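PDB 3VSF: ricin B lectin from Clostridium thermocellum, which acts as an exo-beta-1,3-galactanase, probably hydrolysing beta-1,3-galactan in its family 43 glycoside hydrolase domain and binding galactose through a ricin-type lectin domain. Local coordinates for residues Y198-A203 and E235-I240; P180-R185 and H210-T215; L365-S370 and I468-W473; W447-T450 and Y456-I459; Y69-G74 and K154-K159. All coordinates share one frame; numbering follows the deposited sequence.

Contact 1: residues Y198-A203 and E235-I240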
# COMPACT_ATOMS: atom_id res chain seq x y z
N TYR A 198 -1.05 -21.45 -4.24
CA TYR A 198 -2.44 -21.03 -4.06
C TYR A 198 -2.85 -19.96 -5.05
O TYR A 198 -2.07 -19.06 -5.38
CB TYR A 198 -2.66 -20.54 -2.63
CG TYR A 198 -2.53 -21.62 -1.58
CD1 TYR A 198 -3.65 -22.31 -1.13
CD2 TYR A 198 -1.30 -21.95 -1.04
CE1 TYR A 198 -3.54 -23.30 -0.17
CE2 TYR A 198 -1.17 -22.94 -0.09
CZ TYR A 198 -2.30 -23.61 0.34
OH TYR A 198 -2.18 -24.60 1.30
N PHE A 199 -4.08 -20.06 -5.53
CA PHE A 199 -4.65 -19.08 -6.44
C PHE A 199 -5.96 -18.56 -5.86
O PHE A 199 -6.84 -19.34 -5.50
CB PHE A 199 -4.90 -19.70 -7.82
CG PHE A 199 -5.59 -18.79 -8.79
CD1 PHE A 199 -4.87 -17.86 -9.52
CD2 PHE A 199 -6.96 -18.86 -8.97
CE1 PHE A 199 -5.50 -17.02 -10.42
CE2 PHE A 199 -7.60 -18.02 -9.87
CZ PHE A 199 -6.87 -17.10 -10.59
N ILE A 200 -6.07 -17.24 -5.76
CA ILE A 200 -7.27 -16.63 -5.19
C ILE A 200 -7.92 -15.69 -6.20
O ILE A 200 -7.23 -14.96 -6.91
CB ILE A 200 -6.94 -15.87 -3.88
CG1 ILE A 200 -8.23 -15.36 -3.22
CG2 ILE A 200 -5.98 -14.72 -4.15
CD1 ILE A 200 -8.00 -14.69 -1.89
N SER A 201 -9.25 -15.71 -6.25
CA SER A 201 -9.98 -14.87 -7.19
C SER A 201 -11.42 -14.64 -6.72
O SER A 201 -11.95 -15.41 -5.91
CB SER A 201 -9.97 -15.47 -8.59
OG SER A 201 -10.64 -16.73 -8.61
N ALA A 202 -12.04 -13.59 -7.24
CA ALA A 202 -13.42 -13.26 -6.88
C ALA A 202 -14.42 -14.09 -7.68
O ALA A 202 -14.44 -14.03 -8.91
CB ALA A 202 -13.67 -11.77 -7.08
N ALA A 203 -15.24 -14.85 -6.97
CA ALA A 203 -16.25 -15.69 -7.61
C ALA A 203 -17.66 -15.24 -7.23
O ALA A 203 -17.84 -14.33 -6.43
CB ALA A 203 -16.04 -17.15 -7.24
N GLU A 235 -12.53 -7.10 -3.46
CA GLU A 235 -11.80 -7.23 -4.73
C GLU A 235 -10.30 -7.03 -4.55
O GLU A 235 -9.82 -6.86 -3.43
CB GLU A 235 -12.34 -6.22 -5.75
CG GLU A 235 -13.85 -6.24 -5.89
CD GLU A 235 -14.39 -7.63 -6.15
OE1 GLU A 235 -13.82 -8.34 -7.00
OE2 GLU A 235 -15.39 -8.01 -5.51
N ALA A 236 -9.58 -7.05 -5.66
CA ALA A 236 -8.13 -6.86 -5.67
C ALA A 236 -7.44 -7.48 -4.46
O ALA A 236 -6.72 -6.80 -3.73
CB ALA A 236 -7.79 -5.38 -5.77
N PRO A 237 -7.65 -8.79 -4.25
CA PRO A 237 -7.10 -9.46 -3.06
C PRO A 237 -5.59 -9.65 -3.13
O PRO A 237 -5.04 -9.89 -4.21
CB PRO A 237 -7.81 -10.81 -3.07
CG PRO A 237 -8.07 -11.07 -4.51
CD PRO A 237 -8.37 -9.73 -5.12
N CYS A 238 -4.93 -9.54 -1.98
CA CYS A 238 -3.50 -9.80 -1.88
C CYS A 238 -3.24 -10.74 -0.71
O CYS A 238 -3.58 -10.43 0.43
CB CYS A 238 -2.73 -8.49 -1.67
SG CYS A 238 -2.90 -7.29 -3.02
N LEU A 239 -2.65 -11.89 -1.00
CA LEU A 239 -2.41 -12.90 0.03
C LEU A 239 -0.94 -12.96 0.43
O LEU A 239 -0.07 -13.18 -0.42
CB LEU A 239 -2.89 -14.27 -0.44
CG LEU A 239 -2.83 -15.39 0.60
CD1 LEU A 239 -3.56 -14.98 1.87
CD2 LEU A 239 -3.41 -16.68 0.04
N ILE A 240 -0.67 -12.75 1.71
CA ILE A 240 0.70 -12.79 2.23
C ILE A 240 0.76 -13.50 3.58
O ILE A 240 -0.26 -13.81 4.18
CB ILE A 240 1.28 -11.37 2.38
CG1 ILE A 240 0.49 -10.57 3.42
CG2 ILE A 240 1.30 -10.64 1.05
CD1 ILE A 240 0.99 -9.16 3.62
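The carbonyl O of P237 accepts a hydrogen bond from ND2 of N188, and the backbone of N188 is in turn bonded to I200, the residue whose side chain lies against the P237 ring. N188 thus ties both partners of the contact together. Between them the meeting is wholly apolar: CD1 of I200 rests 4.1 Å from CB of P237, the two side chains passing alongside one another and heading opposite ways. I200 is fully stretched, with CG1 anti to the backbone N (chi1 -174°) and CD1 carrying on in the same line, which carries the CD1 methyl to the P237 ring. Farther along, the E235 side chain bends at chi2 (-53°), bringing its carboxylate to A202, where OE1 stands 3.4 Å from the methyl CB. The chain turns a corner at A236, between these two touches. In the five-bladed beta-propeller of this family, strand 197-203 is the second strand of its blade and runs between strands 187-191 and 208-214, while P237 lies on strand 237-241, the first strand of the following blade, which pairs with strand 246-251, whose L248 also touches I200.

Contact 2: residues P180-R185 and H210-T215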
# COMPACT_ATOMS: atom_id res chain seq x y z
N PRO A 180 -20.87 -22.97 -16.54
CA PRO A 180 -20.21 -24.02 -15.75
C PRO A 180 -18.87 -23.54 -15.22
O PRO A 180 -18.10 -22.91 -15.95
CB PRO A 180 -20.01 -25.14 -16.77
CG PRO A 180 -19.89 -24.43 -18.08
CD PRO A 180 -20.84 -23.26 -17.98
N GLY A 181 -18.59 -23.83 -13.95
CA GLY A 181 -17.35 -23.42 -13.33
C GLY A 181 -17.48 -22.11 -12.58
O GLY A 181 -18.21 -21.21 -12.99
N TYR A 182 -16.77 -22.01 -11.46
CA TYR A 182 -16.78 -20.80 -10.64
C TYR A 182 -16.26 -19.60 -11.42
O TYR A 182 -15.29 -19.70 -12.17
CB TYR A 182 -15.92 -21.00 -9.39
CG TYR A 182 -16.49 -21.99 -8.40
CD1 TYR A 182 -17.84 -22.00 -8.09
CD2 TYR A 182 -15.67 -22.93 -7.78
CE1 TYR A 182 -18.36 -22.90 -7.18
CE2 TYR A 182 -16.18 -23.83 -6.87
CZ TYR A 182 -17.53 -23.81 -6.58
OH TYR A 182 -18.04 -24.72 -5.67
N MET A 183 -16.91 -18.45 -11.24
CA MET A 183 -16.44 -17.21 -11.85
C MET A 183 -15.09 -16.84 -11.25
O MET A 183 -14.82 -17.13 -10.09
CB MET A 183 -17.45 -16.08 -11.64
CG MET A 183 -18.82 -16.35 -12.23
SD MET A 183 -19.91 -14.91 -12.18
CE MET A 183 -19.07 -13.81 -13.31
N SER A 184 -14.25 -16.19 -12.05
CA SER A 184 -12.91 -15.82 -11.60
C SER A 184 -12.44 -14.52 -12.25
O SER A 184 -11.98 -14.53 -13.39
CB SER A 184 -11.92 -16.94 -11.89
OG SER A 184 -10.59 -16.56 -11.56
N ARG A 185 -12.57 -13.42 -11.52
CA ARG A 185 -12.13 -12.12 -12.02
C ARG A 185 -10.83 -11.68 -11.36
O ARG A 185 -9.78 -12.27 -11.60
CB ARG A 185 -13.23 -11.07 -11.84
CG ARG A 185 -14.47 -11.32 -12.68
CD ARG A 185 -15.26 -10.05 -12.91
NE ARG A 185 -16.28 -10.22 -13.94
CZ ARG A 185 -17.57 -10.41 -13.68
NH1 ARG A 185 -18.00 -10.46 -12.43
NH2 ARG A 185 -18.43 -10.56 -14.68
N HIS A 210 -12.75 -16.84 -3.59
CA HIS A 210 -12.41 -18.25 -3.61
C HIS A 210 -10.90 -18.47 -3.54
O HIS A 210 -10.15 -17.93 -4.35
CB HIS A 210 -12.98 -18.93 -4.86
CG HIS A 210 -14.44 -19.26 -4.76
ND1 HIS A 210 -15.13 -19.89 -5.77
CD2 HIS A 210 -15.33 -19.06 -3.76
CE1 HIS A 210 -16.39 -20.06 -5.40
NE2 HIS A 210 -16.53 -19.57 -4.18
N LEU A 211 -10.47 -19.24 -2.55
CA LEU A 211 -9.07 -19.60 -2.41
C LEU A 211 -8.85 -21.02 -2.92
O LEU A 211 -9.26 -21.99 -2.28
CB LEU A 211 -8.62 -19.50 -0.95
CG LEU A 211 -7.16 -19.84 -0.67
CD1 LEU A 211 -6.23 -18.91 -1.43
CD2 LEU A 211 -6.87 -19.79 0.82
N TYR A 212 -8.21 -21.14 -4.08
CA TYR A 212 -7.96 -22.44 -4.69
C TYR A 212 -6.56 -22.95 -4.37
O TYR A 212 -5.59 -22.21 -4.48
CB TYR A 212 -8.15 -22.37 -6.21
CG TYR A 212 -9.49 -21.85 -6.65
CD1 TYR A 212 -10.60 -22.68 -6.71
CD2 TYR A 212 -9.65 -20.52 -7.01
CE1 TYR A 212 -11.83 -22.20 -7.11
CE2 TYR A 212 -10.88 -20.03 -7.42
CZ TYR A 212 -11.97 -20.87 -7.47
OH TYR A 212 -13.19 -20.39 -7.87
N GLU A 213 -6.47 -24.21 -3.97
CA GLU A 213 -5.18 -24.85 -3.76
C GLU A 213 -4.70 -25.47 -5.07
O GLU A 213 -5.43 -26.22 -5.71
CB GLU A 213 -5.27 -25.92 -2.68
CG GLU A 213 -3.97 -26.67 -2.44
CD GLU A 213 -4.10 -27.75 -1.37
OE1 GLU A 213 -5.17 -27.83 -0.74
OE2 GLU A 213 -3.13 -28.50 -1.17
N LEU A 214 -3.48 -25.14 -5.47
CA LEU A 214 -2.94 -25.62 -6.74
C LEU A 214 -2.26 -26.97 -6.59
O LEU A 214 -1.82 -27.35 -5.51
CB LEU A 214 -1.95 -24.60 -7.31
CG LEU A 214 -2.47 -23.19 -7.51
CD1 LEU A 214 -1.37 -22.28 -8.04
CD2 LEU A 214 -3.67 -23.19 -8.45
N THR A 215 -2.19 -27.71 -7.70
CA THR A 215 -1.44 -28.96 -7.74
C THR A 215 0.05 -28.65 -7.61
O THR A 215 0.46 -27.50 -7.77
CB THR A 215 -1.70 -29.72 -9.05
OG1 THR A 215 -1.51 -28.84 -10.17
CG2 THR A 215 -3.12 -30.26 -9.08
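Y182 leans on H210 and Y212 along most of its side chain. Its CB begins the contact, 3.2 Å from OH of Y212. Next comes CG, 3.6 Å from CE1 of H210, with CD1 equally close to that same imidazole carbon. On the other branch CD2 faces Y212, 3.6 Å from its OH, and CE1 of Y212 lies beside it. H210 presents its edge to the tyrosine, CE1 standing over the centre of the phenol face in a T-shaped stack with centroids 4.5 Å apart and planes at 76°. H210 and Y212, two apart on strand 210-214, face the same side of a beta-propeller blade, whose first strand, 187-191, is led into by the irregular segment 180-185; the lead-in packs against the third strand, 208-214. Farther out, CE2 and CZ of Y182 stay within about 4.1 Å of CE1 of H210. The imidazole is itself fixed in rotation: its ND1 donates to OH of Y212 at 2.9 Å, with the oxygen in the imidazole plane.

Contact 3: residues L365-S370 and I468-W473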
# COMPACT_ATOMS: atom_id res chain seq x y z
N LEU A 365 10.33 22.40 19.37
CA LEU A 365 9.26 23.37 19.54
C LEU A 365 9.14 23.79 21.00
O LEU A 365 8.62 23.04 21.83
CB LEU A 365 7.94 22.82 19.02
CG LEU A 365 7.87 22.64 17.50
CD1 LEU A 365 6.56 21.99 17.08
CD2 LEU A 365 8.05 23.98 16.80
N VAL A 366 9.61 24.99 21.31
CA VAL A 366 9.64 25.48 22.68
C VAL A 366 8.45 26.39 22.99
O VAL A 366 8.23 27.38 22.31
CB VAL A 366 10.94 26.25 22.96
CG1 VAL A 366 11.07 26.55 24.45
CG2 VAL A 366 12.14 25.47 22.47
N ASN A 367 7.70 26.03 24.03
CA ASN A 367 6.56 26.83 24.46
C ASN A 367 7.00 28.13 25.12
O ASN A 367 7.93 28.14 25.93
CB ASN A 367 5.68 26.03 25.41
CG ASN A 367 4.38 26.74 25.75
OD1 ASN A 367 3.81 27.43 24.91
ND2 ASN A 367 3.91 26.58 26.98
N LYS A 368 6.33 29.23 24.78
CA LYS A 368 6.68 30.54 25.32
C LYS A 368 6.41 30.62 26.82
O LYS A 368 7.25 31.09 27.59
CB LYS A 368 5.91 31.64 24.59
CG LYS A 368 6.09 33.03 25.20
CD LYS A 368 7.55 33.43 25.25
CE LYS A 368 7.73 34.79 25.91
NZ LYS A 368 9.17 35.17 26.02
N ASN A 369 5.24 30.14 27.24
CA ASN A 369 4.82 30.24 28.63
C ASN A 369 5.55 29.29 29.57
O ASN A 369 6.00 29.69 30.65
CB ASN A 369 3.31 30.04 28.75
CG ASN A 369 2.84 30.01 30.19
OD1 ASN A 369 2.72 31.05 30.83
ND2 ASN A 369 2.57 28.81 30.70
N SER A 370 5.68 28.03 29.17
CA SER A 370 6.25 27.00 30.04
C SER A 370 7.76 26.86 29.86
O SER A 370 8.47 26.52 30.81
CB SER A 370 5.57 25.66 29.80
OG SER A 370 5.86 25.17 28.50
N ILE A 468 -1.98 24.78 18.20
CA ILE A 468 -1.36 23.85 19.13
C ILE A 468 -1.28 24.52 20.49
O ILE A 468 -0.72 25.61 20.62
CB ILE A 468 0.06 23.46 18.67
CG1 ILE A 468 0.01 22.79 17.29
CG2 ILE A 468 0.73 22.55 19.69
CD1 ILE A 468 1.35 22.32 16.79
N ASP A 469 -1.85 23.87 21.50
CA ASP A 469 -2.04 24.50 22.80
C ASP A 469 -1.63 23.59 23.95
O ASP A 469 -1.91 22.39 23.93
CB ASP A 469 -3.51 24.90 22.95
CG ASP A 469 -3.76 25.80 24.14
OD1 ASP A 469 -3.05 25.67 25.15
OD2 ASP A 469 -4.69 26.64 24.06
N VAL A 470 -0.95 24.16 24.94
CA VAL A 470 -0.64 23.43 26.17
C VAL A 470 -1.84 23.53 27.11
O VAL A 470 -2.19 24.62 27.57
CB VAL A 470 0.61 23.99 26.87
CG1 VAL A 470 0.94 23.17 28.10
CG2 VAL A 470 1.78 24.02 25.90
N ARG A 471 -2.46 22.39 27.40
CA ARG A 471 -3.68 22.36 28.20
C ARG A 471 -3.54 23.06 29.55
O ARG A 471 -2.61 22.79 30.30
CB ARG A 471 -4.15 20.92 28.41
CG ARG A 471 -5.43 20.82 29.23
CD ARG A 471 -5.69 19.40 29.71
NE ARG A 471 -5.77 18.46 28.60
CZ ARG A 471 -6.85 18.29 27.84
NH1 ARG A 471 -7.94 19.02 28.06
NH2 ARG A 471 -6.84 17.40 26.86
N LYS A 472 -4.49 23.95 29.84
CA LYS A 472 -4.55 24.61 31.13
C LYS A 472 -3.31 25.43 31.47
O LYS A 472 -2.98 25.60 32.64
CB LYS A 472 -4.82 23.60 32.24
CG LYS A 472 -6.21 23.68 32.85
CD LYS A 472 -7.27 23.26 31.85
CE LYS A 472 -8.66 23.50 32.41
NZ LYS A 472 -8.90 24.95 32.68
N TRP A 473 -2.62 25.92 30.44
CA TRP A 473 -1.42 26.72 30.65
C TRP A 473 -0.38 25.99 31.49
O TRP A 473 0.45 26.63 32.15
CB TRP A 473 -1.78 28.05 31.32
CG TRP A 473 -2.60 28.97 30.47
CD1 TRP A 473 -3.89 28.79 30.07
CD2 TRP A 473 -2.18 30.23 29.93
NE1 TRP A 473 -4.30 29.86 29.31
CE2 TRP A 473 -3.28 30.76 29.21
CE3 TRP A 473 -1.00 30.97 29.98
CZ2 TRP A 473 -3.22 31.98 28.54
CZ3 TRP A 473 -0.94 32.18 29.32
CH2 TRP A 473 -2.04 32.68 28.61
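N367 and V470 form the buried half of this contact within the beta-trefoil lectin domain, and N369 and W473 its outer half. On the inner side the amide of N367 lies against one branch of the valine, CG of N367 being 3.8 Å from CG2 of V470. That branch sits beside the backbone N of V470, while CG1 takes the position anti to it (chi1 -177°). W494 of strand 494-498 packs on both residues, with I481 adding a further apolar surface for V470. The carbonyl O of V470 is held twice, by ND2 of N491 and by N of W473 at 3.2 Å, the latter bond closing the turn after strand 468-470. That turn runs through K472 and W473, both with positive phi, and carries the indole outward. This side faces solvent. W473 is exposed, N369 is partly so, and a glycerol, probably from the crystallisation liquor, lies about 4 Å from the indole and is hydrogen-bonded to OD2 of D469. The N369 amide stands nearly upright to the ring, their planes 85° apart, and its OD1 approaches the benzo edge in the indole plane, 3.8 Å from CE3 of W473.

Contact 4: residues W447-T450 and Y456-I459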
# COMPACT_ATOMS: atom_id res chain seq x y z
N TRP A 447 -0.10 21.53 9.19
CA TRP A 447 0.03 22.66 10.10
C TRP A 447 0.61 23.89 9.42
O TRP A 447 1.59 23.80 8.68
CB TRP A 447 0.92 22.26 11.29
CG TRP A 447 0.41 21.07 12.04
CD1 TRP A 447 0.76 19.77 11.84
CD2 TRP A 447 -0.54 21.08 13.10
NE1 TRP A 447 0.09 18.96 12.72
CE2 TRP A 447 -0.72 19.74 13.51
CE3 TRP A 447 -1.26 22.08 13.76
CZ2 TRP A 447 -1.59 19.38 14.54
CZ3 TRP A 447 -2.12 21.73 14.78
CH2 TRP A 447 -2.27 20.39 15.16
N LYS A 448 -0.00 25.04 9.68
CA LYS A 448 0.50 26.30 9.14
C LYS A 448 1.17 27.14 10.23
O LYS A 448 0.62 27.32 11.31
CB LYS A 448 -0.62 27.11 8.49
CG LYS A 448 -0.15 28.42 7.87
CD LYS A 448 -1.27 29.12 7.10
CE LYS A 448 -2.35 29.63 8.04
NZ LYS A 448 -3.40 30.38 7.30
N PHE A 449 2.36 27.64 9.93
CA PHE A 449 3.10 28.48 10.86
C PHE A 449 2.85 29.96 10.59
O PHE A 449 3.05 30.43 9.47
CB PHE A 449 4.60 28.18 10.79
CG PHE A 449 4.97 26.83 11.34
CD1 PHE A 449 5.56 26.73 12.59
CD2 PHE A 449 4.74 25.68 10.62
CE1 PHE A 449 5.91 25.49 13.11
CE2 PHE A 449 5.08 24.44 11.13
CZ PHE A 449 5.67 24.35 12.38
N THR A 450 2.40 30.67 11.61
CA THR A 450 2.15 32.10 11.49
C THR A 450 3.09 32.89 12.40
O THR A 450 2.99 32.83 13.62
CB THR A 450 0.70 32.45 11.86
OG1 THR A 450 -0.20 31.58 11.16
CG2 THR A 450 0.38 33.89 11.50
N TYR A 456 8.75 33.41 17.39
CA TYR A 456 7.62 32.60 17.85
C TYR A 456 6.53 32.52 16.80
O TYR A 456 6.32 33.46 16.02
CB TYR A 456 7.07 33.15 19.17
CG TYR A 456 7.90 32.80 20.38
CD1 TYR A 456 7.69 31.61 21.07
CD2 TYR A 456 8.90 33.65 20.83
CE1 TYR A 456 8.45 31.28 22.17
CE2 TYR A 456 9.66 33.33 21.94
CZ TYR A 456 9.43 32.14 22.61
OH TYR A 456 10.19 31.82 23.71
N TYR A 457 5.82 31.40 16.77
CA TYR A 457 4.77 31.18 15.78
C TYR A 457 3.47 30.69 16.42
O TYR A 457 3.47 30.17 17.53
CB TYR A 457 5.22 30.15 14.74
CG TYR A 457 6.49 30.51 14.00
CD1 TYR A 457 6.44 31.27 12.84
CD2 TYR A 457 7.73 30.07 14.44
CE1 TYR A 457 7.59 31.60 12.15
CE2 TYR A 457 8.89 30.39 13.76
CZ TYR A 457 8.81 31.16 12.62
OH TYR A 457 9.96 31.48 11.93
N LYS A 458 2.37 30.87 15.69
CA LYS A 458 1.10 30.25 16.04
C LYS A 458 0.83 29.13 15.05
O LYS A 458 0.52 29.38 13.89
CB LYS A 458 -0.04 31.26 16.02
CG LYS A 458 0.00 32.29 17.14
CD LYS A 458 -1.26 33.14 17.16
CE LYS A 458 -1.45 33.88 15.84
NZ LYS A 458 -2.69 34.71 15.84
N ILE A 459 0.95 27.89 15.52
CA ILE A 459 0.79 26.73 14.65
C ILE A 459 -0.66 26.27 14.60
O ILE A 459 -1.14 25.61 15.53
CB ILE A 459 1.69 25.57 15.10
CG1 ILE A 459 3.10 26.08 15.42
CG2 ILE A 459 1.74 24.48 14.04
CD1 ILE A 459 4.02 25.03 15.98
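I459 touches both F449 and W447, using a different branch for each. CG1 of I459, anti to the carbonyl carbon (chi1 -45°), runs alongside the phenyl ring, the two side chains lying abreast with a common direction, and CD1 reaches to 3.5 Å from CE1 of F449. The CG2 methyl hangs over one face of that ring, displaced toward the rim, and touches CB of W447 at 3.6 Å. F449 then turns its own edge to the face of Y457 in a T-shaped pair, centroids 5.9 Å apart and planes at 85°, with CD1 of F449 also 4.1 Å from CB of Y457. These residues line one side of a beta hairpin of the trefoil lectin domain, strands 447-453 and 456-461, which also pairs with strands 409-414 and 494-498. W447 extends toward the galactose-binding region: its NE1 is bonded to O of L421, and its side chain lies about 6 Å from that of D422. At the partly exposed margin the backbones of T450 and K458 bond reciprocally, N of K458 to O of T450 at 2.9 Å and an angle of 161°, N of T450 to O of K458 at a longer 3.2 Å. Beyond them NZ of K458 forms a salt bridge with OD2 of D486.

Contact 5: residues Y69-G74 and K154-K159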
# COMPACT_ATOMS: atom_id res chain seq x y z
N TYR A 69 17.52 -10.74 -8.38
CA TYR A 69 16.68 -9.73 -9.01
C TYR A 69 15.23 -9.75 -8.53
O TYR A 69 14.68 -10.81 -8.20
CB TYR A 69 16.72 -9.88 -10.53
CG TYR A 69 18.08 -9.65 -11.14
CD1 TYR A 69 18.48 -8.37 -11.52
CD2 TYR A 69 18.96 -10.70 -11.35
CE1 TYR A 69 19.72 -8.15 -12.08
CE2 TYR A 69 20.20 -10.49 -11.92
CZ TYR A 69 20.58 -9.22 -12.28
OH TYR A 69 21.82 -9.00 -12.84
N TYR A 70 14.61 -8.58 -8.51
CA TYR A 70 13.18 -8.45 -8.29
C TYR A 70 12.50 -8.23 -9.63
O TYR A 70 12.84 -7.29 -10.36
CB TYR A 70 12.87 -7.28 -7.35
CG TYR A 70 13.26 -7.51 -5.91
CD1 TYR A 70 12.37 -8.08 -5.01
CD2 TYR A 70 14.52 -7.15 -5.44
CE1 TYR A 70 12.72 -8.29 -3.69
CE2 TYR A 70 14.88 -7.36 -4.13
CZ TYR A 70 13.98 -7.93 -3.25
OH TYR A 70 14.33 -8.14 -1.94
N TYR A 71 11.56 -9.11 -9.97
CA TYR A 71 10.88 -9.02 -11.26
C TYR A 71 9.48 -8.43 -11.13
O TYR A 71 8.67 -8.88 -10.32
CB TYR A 71 10.82 -10.39 -11.93
CG TYR A 71 12.18 -10.92 -12.34
CD1 TYR A 71 12.90 -11.76 -11.49
CD2 TYR A 71 12.74 -10.59 -13.56
CE1 TYR A 71 14.14 -12.24 -11.85
CE2 TYR A 71 13.99 -11.07 -13.93
CZ TYR A 71 14.68 -11.90 -13.07
OH TYR A 71 15.92 -12.38 -13.43
N TRP A 72 9.20 -7.41 -11.93
CA TRP A 72 7.92 -6.72 -11.90
C TRP A 72 7.12 -7.01 -13.17
O TRP A 72 7.49 -6.57 -14.26
CB TRP A 72 8.13 -5.21 -11.74
CG TRP A 72 6.86 -4.42 -11.68
CD1 TRP A 72 5.59 -4.90 -11.60
CD2 TRP A 72 6.75 -2.99 -11.69
NE1 TRP A 72 4.69 -3.86 -11.56
CE2 TRP A 72 5.37 -2.68 -11.61
CE3 TRP A 72 7.67 -1.94 -11.75
CZ2 TRP A 72 4.90 -1.37 -11.60
CZ3 TRP A 72 7.20 -0.64 -11.74
CH2 TRP A 72 5.83 -0.36 -11.66
N TYR A 73 6.03 -7.75 -13.03
CA TYR A 73 5.17 -8.07 -14.16
C TYR A 73 3.92 -7.18 -14.14
O TYR A 73 3.55 -6.65 -13.10
CB TYR A 73 4.76 -9.54 -14.12
CG TYR A 73 5.92 -10.50 -14.02
CD1 TYR A 73 6.61 -10.91 -15.15
CD2 TYR A 73 6.33 -11.00 -12.79
CE1 TYR A 73 7.68 -11.78 -15.06
CE2 TYR A 73 7.39 -11.88 -12.69
CZ TYR A 73 8.06 -12.27 -13.82
OH TYR A 73 9.12 -13.14 -13.73
N GLY A 74 3.29 -7.03 -15.30
CA GLY A 74 2.09 -6.23 -15.42
C GLY A 74 1.56 -6.21 -16.84
O GLY A 74 2.25 -6.63 -17.77
N LYS A 154 10.65 -21.46 -18.34
CA LYS A 154 11.80 -21.98 -17.61
C LYS A 154 12.60 -20.84 -16.99
O LYS A 154 13.33 -21.03 -16.01
CB LYS A 154 12.69 -22.81 -18.53
CG LYS A 154 12.01 -24.04 -19.13
CD LYS A 154 11.59 -25.02 -18.04
CE LYS A 154 10.95 -26.26 -18.64
NZ LYS A 154 10.55 -27.25 -17.60
N THR A 155 12.46 -19.65 -17.56
CA THR A 155 13.15 -18.46 -17.07
C THR A 155 12.14 -17.37 -16.71
O THR A 155 11.03 -17.36 -17.23
CB THR A 155 14.14 -17.91 -18.11
OG1 THR A 155 13.43 -17.58 -19.32
CG2 THR A 155 15.20 -18.95 -18.43
N PRO A 156 12.53 -16.46 -15.81
CA PRO A 156 11.63 -15.39 -15.35
C PRO A 156 11.32 -14.37 -16.44
O PRO A 156 10.15 -14.06 -16.67
CB PRO A 156 12.43 -14.73 -14.22
CG PRO A 156 13.85 -15.01 -14.55
CD PRO A 156 13.85 -16.38 -15.15
N ASP A 157 12.35 -13.85 -17.10
CA ASP A 157 12.17 -12.82 -18.11
C ASP A 157 12.10 -13.40 -19.53
O ASP A 157 12.20 -12.67 -20.51
CB ASP A 157 13.29 -11.78 -18.02
CG ASP A 157 14.66 -12.41 -17.87
OD1 ASP A 157 15.53 -11.80 -17.22
OD2 ASP A 157 14.87 -13.52 -18.41
N GLY A 158 11.93 -14.72 -19.61
CA GLY A 158 11.81 -15.38 -20.90
C GLY A 158 10.39 -15.40 -21.41
O GLY A 158 9.44 -15.18 -20.66
N LYS A 159 10.23 -15.65 -22.71
CA LYS A 159 8.91 -15.70 -23.33
C LYS A 159 8.09 -16.85 -22.73
O LYS A 159 8.45 -18.01 -22.88
CB LYS A 159 9.04 -15.89 -24.84
CG LYS A 159 10.08 -15.00 -25.51
CD LYS A 159 9.68 -13.53 -25.48
CE LYS A 159 10.69 -12.68 -26.24
NZ LYS A 159 10.30 -11.24 -26.29
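Y71 and Y73 swing their rings to the same side of strand 69-74, each with CG anti to its carbonyl carbon (chi1 -66° and -53°), which brings both rings to P156, and Y71 to D157 as well. Two blades of the family 43 beta-propeller are joined here: strand 69-77 is the second strand of the first blade, and segment 154-159 links the third and fourth strands of the next. P156 is the main piece of the loop side. Its CB sits over the centre of the Y71 ring, 3.8 Å from the centroid and only 11° off the normal, a plain CH-pi contact, while its CG shifts toward the phenol end and comes within 3.5 Å of CZ of Y71. The carbonyl of the same proline serves the second tyrosine: OH of Y73 donates to O of P156 at 3.2 Å, a rather long bond reaching the oxygen from well above the carbonyl plane. That oxygen nevertheless lies in the plane of the Y73 ring, so Y73 is met at its edge where Y71 is met on its face. D157 adds a polar flank. Its OD1 is in a salt bridge with NH2 of R100 on the last strand of the first blade. The same oxygen comes to the Y71 ring at its edge, near the ring plane, 3.7 Å from CE2 of Y71.

How the contacts relate
Contacts 1, 2 and 5 belong to the propeller, contacts 3 and 4 to the trefoil on the far side of the chain's centre, with centres 47 to 60 Å from contacts 1 and 2. Contacts 1 and 2 are buried neighbours sharing a sheet: strands 197-203 and 208-214 run side by side. Contact 1 is mainly aliphatic, with one carboxylate against a methyl, and spans two blades; contact 2 is aromatic and sets the loop leading into a blade against that blade's third strand. Contact 5, again between blades but partly exposed, adds a hydroxyl bond to its apolar face. Contact 4 is the one paired by backbone bonds; it abuts contact 3 where I468 meets I459 and W447, while contact 3 opens to solvent at its N369/W473 end.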